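Local atomic coordinates of copper-transporting ATPase PAA2, chloroplastic (Arabidopsis thaliana, PDB entry 5LBK), a protein that transports copper across the chloroplast thylakoid membrane at the expense of ATP, the piece described here being its nucleotide-binding (N) domain. Residues V121-E124 with G125-I128. Numbering follows the deposited sequence.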
ATOM      1  N   VAL A 121       1.535   0.622  -2.737  1.00 20.01           N
ATOM      2  CA  VAL A 121       0.553  -0.444  -2.623  1.00 21.86           C
ATOM      3  C   VAL A 121       0.282  -1.050  -3.992  1.00 24.38           C
ATOM      4  O   VAL A 121      -0.079  -0.341  -4.943  1.00 21.31           O
ATOM      5  CB  VAL A 121      -0.748   0.061  -1.983  1.00 25.44           C
ATOM      6  CG1 VAL A 121      -1.690  -1.083  -1.723  1.00 30.06           C
ATOM      7  CG2 VAL A 121      -0.388   0.784  -0.702  1.00 26.01           C
ATOM      8  N   GLY A 122       0.421  -2.371  -4.100  1.00 21.75           N
ATOM      9  CA  GLY A 122       0.187  -3.056  -5.352  1.00 21.36           C
ATOM     10  C   GLY A 122      -0.686  -4.288  -5.197  1.00 24.61           C
ATOM     11  O   GLY A 122      -0.762  -4.875  -4.121  1.00 26.74           O
ATOM     12  N   ARG A 123      -1.378  -4.656  -6.285  1.00 25.73           N
ATOM     13  CA  ARG A 123      -2.275  -5.821  -6.274  1.00 28.84           C
ATOM     14  C   ARG A 123      -2.082  -6.713  -7.492  1.00 28.40           C
ATOM     15  O   ARG A 123      -2.003  -6.208  -8.612  1.00 30.44           O
ATOM     16  CB  ARG A 123      -3.732  -5.370  -6.202  1.00 27.47           C
ATOM     17  CG  ARG A 123      -4.716  -6.487  -6.042  1.00 29.00           C
ATOM     18  CD  ARG A 123      -5.986  -5.866  -5.552  1.00 35.52           C
ATOM     19  NE  ARG A 123      -7.047  -6.816  -5.410  1.00 42.75           N
ATOM     20  CZ  ARG A 123      -7.842  -7.211  -6.392  1.00 50.30           C
ATOM     21  NH1 ARG A 123      -7.701  -6.738  -7.628  1.00 51.52           N
ATOM     22  NH2 ARG A 123      -8.773  -8.101  -6.122  1.00 52.12           N
ATOM     23  N   GLU A 124      -2.057  -8.051  -7.290  1.00 28.50           N
ATOM     24  CA  GLU A 124      -1.787  -8.951  -8.404  1.00 29.47           C
ATOM     25  C   GLU A 124      -2.870  -8.749  -9.464  1.00 35.82           C
ATOM     26  O   GLU A 124      -4.053  -8.614  -9.149  1.00 39.73           O
ATOM     27  CB  GLU A 124      -1.741 -10.416  -7.973  1.00 32.34           C
ATOM     28  CG  GLU A 124      -0.957 -11.331  -8.979  1.00 33.84           C
ATOM     29  CD  GLU A 124      -0.404 -12.600  -8.356  1.00 52.24           C
ATOM     30  OE1 GLU A 124      -1.028 -13.100  -7.402  1.00 50.26           O
ATOM     31  OE2 GLU A 124       0.626 -13.117  -8.862  1.00 55.88           O
ATOM     32  N   GLY A 125      -2.463  -8.759 -10.724  1.00 33.51           N
ATOM     33  CA  GLY A 125      -3.372  -8.529 -11.827  1.00 36.26           C
ATOM     34  C   GLY A 125      -3.580  -7.077 -12.184  1.00 36.71           C
ATOM     35  O   GLY A 125      -4.247  -6.799 -13.188  1.00 38.44           O
ATOM     36  N   GLU A 126      -3.032  -6.142 -11.408  1.00 34.00           N
ATOM     37  CA  GLU A 126      -3.271  -4.720 -11.596  1.00 34.43           C
ATOM     38  C   GLU A 126      -1.988  -3.911 -11.524  1.00 36.67           C
ATOM     39  O   GLU A 126      -1.907  -2.814 -12.069  1.00 34.48           O
ATOM     40  CB  GLU A 126      -4.220  -4.175 -10.524  1.00 43.55           C
ATOM     41  CG  GLU A 126      -5.634  -4.661 -10.603  1.00 43.92           C
ATOM     42  CD  GLU A 126      -6.516  -3.858  -9.705  1.00 46.24           C
ATOM     43  OE1 GLU A 126      -6.638  -4.223  -8.522  1.00 35.84           O
ATOM     44  OE2 GLU A 126      -7.039  -2.823 -10.170  1.00 46.55           O
ATOM     45  N   GLY A 127      -1.018  -4.385 -10.780  1.00 29.83           N
ATOM     46  CA  GLY A 127       0.179  -3.590 -10.549  1.00 26.82           C
ATOM     47  C   GLY A 127      -0.001  -2.591  -9.417  1.00 21.53           C
ATOM     48  O   GLY A 127      -0.779  -2.806  -8.487  1.00 26.67           O
ATOM     49  N   ILE A 128       0.695  -1.446  -9.516  1.00 25.37           N
ATOM     50  CA  ILE A 128       0.629  -0.455  -8.452  1.00 19.50           C
ATOM     51  C   ILE A 128      -0.749   0.173  -8.498  1.00 23.27           C
ATOM     52  O   ILE A 128      -1.225   0.545  -9.574  1.00 28.48           O
ATOM     53  CB  ILE A 128       1.706   0.632  -8.614  1.00 24.20           C
ATOM     54  CG1 ILE A 128       3.127   0.121  -8.540  1.00 32.83           C
ATOM     55  CG2 ILE A 128       1.478   1.731  -7.568  1.00 26.28           C
ATOM     56  CD1 ILE A 128       3.459  -0.409  -7.263  1.00 31.18           C
TER
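Arg123 and Gly127 form an antiparallel hydrogen-bonded pair where strands 117-123 and 127-134 join in a tight beta hairpin, Arg123 N giving a nearly straight bond to Gly127 O (2.9 Å, 165°). In return Arg123 O accepts two bonds, from Gly127 N and from Glu126 N, each 3.0 Å long; with Glu126 and Gly127 both facing one residue, this is a classic beta bulge. Gly125 and Gly127 both have positive phi, and a side chain on either would press against the preceding carbonyl oxygen, so glycine suits both places. The chain of Arg123, with CG anti to its amide nitrogen (chi1 -174°), runs extended as far as NE, and the last torsion (-84°) then turns the guanidinium so that NH1 reaches Glu126 OE1 at 2.9 Å in a salt bridge. The guanidinium and carboxylate planes stand almost perpendicular, and NH1 comes from above the carboxylate plane, making a single contact instead of a two-pronged one. Tyr15 OH also bonds OE1. Replacing Arg123 with a leucine would probably leave the Glu126 carboxylate without its charged mate, held by Tyr15 but freer to turn. Backbone bonds thus set the turn of this N-domain hairpin, while a salt bridge ties the end of strand 117-123 to the bulge residue Glu126.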